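Local coordinates for iron-regulated outer membrane protein (Neisseria meningitidis, PDB 4B7O) that transports iron across the outer membrane as a TonB-dependent transporter, probably taking it up in siderophore-bound form, at residues P141-V146 with K248-A253; N101-F106 with V281-T286. One frame throughout, in Å; residues are numbered along the deposited sequence.

Interaction 1 (P141-V146 with K248-A253); sequences PALVKV and KRSYLA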
loop_
_atom_site.group_PDB
_atom_site.type_symbol
_atom_site.label_atom_id
_atom_site.label_comp_id
_atom_site.label_asym_id
_atom_site.label_seq_id
_atom_site.Cartn_x
_atom_site.Cartn_y
_atom_site.Cartn_z
ATOM N N PRO A 141 -7.392 -8.236 -3.152
ATOM C CA PRO A 141 -7.989 -7.870 -4.444
ATOM C C PRO A 141 -9.359 -8.408 -4.686
ATOM O O PRO A 141 -10.100 -7.887 -5.523
ATOM C CB PRO A 141 -7.027 -8.488 -5.479
ATOM C CG PRO A 141 -6.180 -9.469 -4.705
ATOM C CD PRO A 141 -6.065 -8.857 -3.318
ATOM N N ALA A 142 -9.710 -9.483 -4.011
ATOM C CA ALA A 142 -11.071 -9.971 -4.142
ATOM C C ALA A 142 -12.129 -8.876 -3.862
ATOM O O ALA A 142 -13.182 -8.847 -4.445
ATOM C CB ALA A 142 -11.275 -11.164 -3.203
ATOM N N LEU A 143 -11.824 -7.972 -2.958
ATOM C CA LEU A 143 -12.747 -6.961 -2.574
ATOM C C LEU A 143 -12.803 -5.741 -3.522
ATOM O O LEU A 143 -13.779 -4.982 -3.527
ATOM C CB LEU A 143 -12.332 -6.496 -1.180
ATOM C CG LEU A 143 -12.469 -7.509 -0.023
ATOM C CD1 LEU A 143 -11.827 -6.889 1.201
ATOM C CD2 LEU A 143 -13.915 -7.877 0.267
ATOM N N VAL A 144 -11.761 -5.544 -4.313
ATOM C CA VAL A 144 -11.634 -4.287 -5.025
ATOM C C VAL A 144 -12.279 -4.301 -6.414
ATOM O O VAL A 144 -12.420 -5.349 -7.022
ATOM C CB VAL A 144 -10.166 -3.829 -5.065
ATOM C CG1 VAL A 144 -9.554 -4.023 -3.694
ATOM C CG2 VAL A 144 -9.391 -4.606 -6.110
ATOM N N LYS A 145 -12.664 -3.141 -6.923
ATOM C CA LYS A 145 -13.111 -3.062 -8.304
ATOM C C LYS A 145 -12.051 -2.450 -9.226
ATOM O O LYS A 145 -11.992 -2.747 -10.408
ATOM C CB LYS A 145 -14.411 -2.310 -8.424
ATOM C CG LYS A 145 -14.340 -0.837 -8.129
ATOM C CD LYS A 145 -15.480 -0.127 -8.855
ATOM C CE LYS A 145 -15.917 1.120 -8.105
ATOM N NZ LYS A 145 -16.299 2.217 -9.032
ATOM N N VAL A 146 -11.195 -1.628 -8.655
ATOM C CA VAL A 146 -10.277 -0.879 -9.411
ATOM C C VAL A 146 -9.072 -0.662 -8.487
ATOM O O VAL A 146 -9.261 -0.473 -7.288
ATOM C CB VAL A 146 -11.011 0.432 -9.816
ATOM C CG1 VAL A 146 -10.732 1.603 -8.901
ATOM C CG2 VAL A 146 -10.689 0.804 -11.223
ATOM N N LYS A 248 -6.924 -16.696 4.757
ATOM C CA LYS A 248 -7.404 -15.315 4.541
ATOM C C LYS A 248 -8.887 -15.291 4.291
ATOM O O LYS A 248 -9.401 -16.006 3.433
ATOM C CB LYS A 248 -6.723 -14.748 3.315
ATOM C CG LYS A 248 -5.211 -14.665 3.492
ATOM C CD LYS A 248 -4.584 -14.462 2.133
ATOM C CE LYS A 248 -3.122 -14.166 2.250
ATOM N NZ LYS A 248 -2.461 -14.472 0.957
ATOM N N ARG A 249 -9.594 -14.481 5.043
ATOM C CA ARG A 249 -11.013 -14.301 4.804
ATOM C C ARG A 249 -11.352 -12.840 4.638
ATOM O O ARG A 249 -10.855 -11.988 5.372
ATOM C CB ARG A 249 -11.801 -14.859 5.960
ATOM C CG ARG A 249 -11.686 -16.357 5.937
ATOM C CD ARG A 249 -12.110 -16.979 7.233
ATOM N NE ARG A 249 -11.537 -18.313 7.323
ATOM C CZ ARG A 249 -11.820 -19.114 8.330
ATOM N NH1 ARG A 249 -12.671 -18.695 9.268
ATOM N NH2 ARG A 249 -11.274 -20.308 8.402
ATOM N N SER A 250 -12.189 -12.541 3.673
ATOM C CA SER A 250 -12.652 -11.200 3.550
ATOM C C SER A 250 -14.109 -11.214 3.215
ATOM O O SER A 250 -14.575 -12.129 2.543
ATOM C CB SER A 250 -11.846 -10.457 2.497
ATOM O OG SER A 250 -11.965 -11.085 1.240
ATOM N N TYR A 251 -14.841 -10.236 3.730
ATOM C CA TYR A 251 -16.170 -9.996 3.232
ATOM C C TYR A 251 -16.448 -8.500 3.107
ATOM O O TYR A 251 -15.749 -7.669 3.674
ATOM C CB TYR A 251 -17.194 -10.760 4.056
ATOM C CG TYR A 251 -17.509 -10.135 5.349
ATOM C CD1 TYR A 251 -18.488 -9.141 5.428
ATOM C CD2 TYR A 251 -16.890 -10.554 6.505
ATOM C CE1 TYR A 251 -18.791 -8.541 6.618
ATOM C CE2 TYR A 251 -17.204 -9.983 7.704
ATOM C CZ TYR A 251 -18.153 -8.969 7.752
ATOM O OH TYR A 251 -18.458 -8.346 8.944
ATOM N N LEU A 252 -17.436 -8.163 2.303
ATOM C CA LEU A 252 -17.786 -6.777 2.080
ATOM C C LEU A 252 -19.289 -6.689 2.057
ATOM O O LEU A 252 -19.941 -7.440 1.305
ATOM C CB LEU A 252 -17.219 -6.310 0.746
ATOM C CG LEU A 252 -17.596 -4.922 0.238
ATOM C CD1 LEU A 252 -17.216 -3.771 1.170
ATOM C CD2 LEU A 252 -16.948 -4.737 -1.128
ATOM N N ALA A 253 -19.843 -5.813 2.885
ATOM C CA ALA A 253 -21.272 -5.501 2.745
ATOM C C ALA A 253 -21.441 -4.013 2.396
ATOM O O ALA A 253 -20.808 -3.109 3.018
ATOM C CB ALA A 253 -22.043 -5.848 3.996
#
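L143 faces the barrel strand 248-253 and supplies nearly half of the buried surface, about 188 Å² counting both sides, and almost all of the share from 141-146. Its CB points toward the strand without touching it, and the touching starts one atom further out. There CG sits beside S250, 3.8 Å from S250 OG. The two methyls then part. CD1 lies 3.8 Å from S250 CB, while CD2 reaches L252 CB at 3.7 Å and also meets the backbone carbonyl carbon of Y251, the branch thus spanning S250 to L252. Chi1 of -67° swings CG to the far side from the L143 carbonyl carbon and brings it to S250; chi2 of 172° then sets CD1 toward S250 and CD2 toward L252. S250 and L252 both direct CB toward 141-146 and Y251 directs it away, as expected of successive residues in an extended strand. The L252 side chain crosses that of L143 obliquely, and L252 CD2 comes to 4.0 Å from the backbone O of L143. The hydroxyl of S250 finds its polar partner just outside the contact, in D140 OD2, next to the turn that V144 N closes on P141 O at 3.1 Å. Within the plug, L143 pairs through its backbone with V172, K145 and V146 both face K170 in a classic beta bulge, and P141 packs on M85 and L88 of helix 85-88. Plug and barrel wall meet where L143 touches M271 of strand 264-276, A142 touches N219 of strand 212-223, and L252 touches T171 of plug strand 166-171.

Interaction 2 (N101-F106 with V281-T286); sequences NGTSQF and VREEFT
E283 OE1 has two partners: the T103 hydroxyl, which donates to it across the contact, and R279 NH2, in a salt bridge. The modelled T103 OG1 to E283 OE1 separation of 2.5 Å is very short, so its exact length is doubtful. The other carboxylate oxygen, OE2, pairs with R304, so two arginines would favour the charged form of E283. The backbone of the same residue is held as well, since S104 OG donates to E283 O at 2.8 Å, coming from above the carbonyl plane, 48° out of it. One residue on, E284 CB meets the edge of the F106 ring, 3.6 Å from F106 CE2, with ring and carboxylate planes 56° apart. A chi1 of 65° puts E284 CG between its backbone N and carbonyl carbon, which sets it over the face of the F285 ring, 3.7 Å above its plane. E284 OE1 stays near the other ring, 3.7 Å from F106 CZ, while making a salt bridge with R725. A type I turn from R282 to F285, with F285 N to R282 O at 2.8 Å, presents E283 and E284 side by side. Two loops thus meet, one from the plug and one between barrel strands 264-276 and 303-320, an interface characteristic of the plugged beta-barrel of TonB-dependent receptors.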
loop_
_atom_site.group_PDB
_atom_site.type_symbol
_atom_site.label_atom_id
_atom_site.label_comp_id
_atom_site.label_asym_id
_atom_site.label_seq_id
_atom_site.Cartn_x
_atom_site.Cartn_y
_atom_site.Cartn_z
ATOM N N ASN A 101 4.192 -14.463 2.757
ATOM C CA ASN A 101 2.747 -14.375 2.601
ATOM C C ASN A 101 2.249 -13.359 3.582
ATOM O O ASN A 101 2.942 -13.049 4.584
ATOM C CB ASN A 101 2.127 -15.726 2.847
ATOM C CG ASN A 101 0.694 -15.861 2.305
ATOM O OD1 ASN A 101 0.002 -14.876 1.956
ATOM N ND2 ASN A 101 0.227 -17.111 2.265
ATOM N N GLY A 102 1.068 -12.810 3.283
ATOM C CA GLY A 102 0.441 -11.810 4.149
ATOM C C GLY A 102 1.368 -10.639 4.446
ATOM O O GLY A 102 2.024 -10.102 3.549
ATOM N N THR A 103 1.454 -10.289 5.725
ATOM C CA THR A 103 2.166 -9.120 6.194
ATOM C C THR A 103 3.650 -9.401 6.366
ATOM O O THR A 103 4.418 -8.534 6.827
ATOM C CB THR A 103 1.505 -8.533 7.445
ATOM O OG1 THR A 103 1.177 -9.592 8.365
ATOM C CG2 THR A 103 0.242 -7.871 7.024
ATOM N N SER A 104 4.049 -10.603 5.970
ATOM C CA SER A 104 5.449 -10.879 5.615
ATOM C C SER A 104 5.988 -9.885 4.592
ATOM O O SER A 104 7.189 -9.617 4.607
ATOM C CB SER A 104 5.626 -12.283 5.008
ATOM O OG SER A 104 5.687 -13.273 6.030
ATOM N N GLN A 105 5.098 -9.373 3.722
ATOM C CA GLN A 105 5.449 -8.512 2.546
ATOM C C GLN A 105 5.594 -7.025 2.864
ATOM O O GLN A 105 4.761 -6.417 3.568
ATOM C CB GLN A 105 4.373 -8.606 1.446
ATOM C CG GLN A 105 4.294 -9.955 0.827
ATOM C CD GLN A 105 3.114 -10.106 -0.097
ATOM O OE1 GLN A 105 2.568 -9.136 -0.595
ATOM N NE2 GLN A 105 2.726 -11.333 -0.339
ATOM N N PHE A 106 6.644 -6.452 2.296
ATOM C CA PHE A 106 6.897 -5.028 2.328
ATOM C C PHE A 106 6.748 -4.526 0.933
ATOM O O PHE A 106 7.224 -5.145 -0.029
ATOM C CB PHE A 106 8.358 -4.737 2.710
ATOM C CG PHE A 106 8.742 -5.239 4.054
ATOM C CD1 PHE A 106 8.500 -4.462 5.175
ATOM C CD2 PHE A 106 9.355 -6.491 4.202
ATOM C CE1 PHE A 106 8.866 -4.891 6.439
ATOM C CE2 PHE A 106 9.710 -6.941 5.457
ATOM C CZ PHE A 106 9.466 -6.136 6.582
ATOM N N VAL A 281 7.327 -14.678 15.208
ATOM C CA VAL A 281 7.317 -13.417 15.933
ATOM C C VAL A 281 7.575 -12.272 14.934
ATOM O O VAL A 281 6.783 -11.350 14.852
ATOM C CB VAL A 281 8.261 -13.416 17.166
ATOM C CG1 VAL A 281 8.377 -11.998 17.776
ATOM C CG2 VAL A 281 7.689 -14.370 18.217
ATOM N N ARG A 282 8.657 -12.409 14.163
ATOM C CA ARG A 282 9.018 -11.543 13.046
ATOM C C ARG A 282 8.547 -12.068 11.695
ATOM O O ARG A 282 9.233 -12.870 11.051
ATOM C CB ARG A 282 10.521 -11.442 12.986
ATOM C CG ARG A 282 11.157 -11.058 14.303
ATOM C CD ARG A 282 12.613 -11.426 14.201
ATOM N NE ARG A 282 13.200 -11.542 15.500
ATOM C CZ ARG A 282 12.874 -12.497 16.380
ATOM N NH1 ARG A 282 11.950 -13.409 16.067
ATOM N NH2 ARG A 282 13.453 -12.543 17.583
ATOM N N GLU A 283 7.394 -11.597 11.233
ATOM C CA GLU A 283 6.829 -12.181 10.041
ATOM C C GLU A 283 7.783 -12.025 8.826
ATOM O O GLU A 283 7.750 -12.841 7.937
ATOM C CB GLU A 283 5.437 -11.629 9.790
ATOM C CG GLU A 283 4.381 -12.044 10.815
ATOM C CD GLU A 283 2.957 -11.789 10.331
ATOM O OE1 GLU A 283 2.800 -11.281 9.185
ATOM O OE2 GLU A 283 1.980 -12.103 11.057
ATOM N N GLU A 284 8.667 -11.032 8.809
ATOM C CA GLU A 284 9.682 -10.948 7.720
ATOM C C GLU A 284 10.675 -12.113 7.641
ATOM O O GLU A 284 11.337 -12.268 6.606
ATOM C CB GLU A 284 10.449 -9.609 7.743
ATOM C CG GLU A 284 11.337 -9.351 8.973
ATOM C CD GLU A 284 12.005 -7.960 8.987
ATOM O OE1 GLU A 284 12.563 -7.555 7.958
ATOM O OE2 GLU A 284 12.014 -7.254 10.022
ATOM N N PHE A 285 10.845 -12.892 8.717
ATOM C CA PHE A 285 11.743 -14.092 8.645
ATOM C C PHE A 285 11.027 -15.421 8.877
ATOM O O PHE A 285 9.975 -15.450 9.520
ATOM C CB PHE A 285 12.854 -14.006 9.704
ATOM C CG PHE A 285 13.588 -12.675 9.761
ATOM C CD1 PHE A 285 14.437 -12.269 8.728
ATOM C CD2 PHE A 285 13.479 -11.854 10.909
ATOM C CE1 PHE A 285 15.118 -11.049 8.822
ATOM C CE2 PHE A 285 14.164 -10.655 11.017
ATOM C CZ PHE A 285 15.004 -10.264 9.972
ATOM N N THR A 286 11.587 -16.512 8.375
ATOM C CA THR A 286 11.157 -17.875 8.807
ATOM C C THR A 286 12.147 -18.441 9.851
ATOM O O THR A 286 13.013 -17.728 10.337
ATOM C CB THR A 286 11.193 -18.980 7.712
ATOM O OG1 THR A 286 11.553 -18.459 6.440
ATOM C CG2 THR A 286 9.934 -19.728 7.639
#

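From the N terminus the chain first passes 101-106, then 141-146, both in the plug, before entering the barrel. Strand 246-259 brings 248-253 back to 141-146, which closes interaction 1; the chain runs on through strand 264-276 into the loop holding 281-286, which returns to 101-106 and closes interaction 2. The first loop is therefore nested inside the second, and the two do not cross. Their centres lie 21 Å apart, yet they touch: K248 NZ is 2.7 Å from N101 OD1, a probable hydrogen bond. Interaction 1 joins the plug to the barrel wall, whereas interaction 2 joins it to a long inter-strand loop, partly unmodelled and probably extracellular.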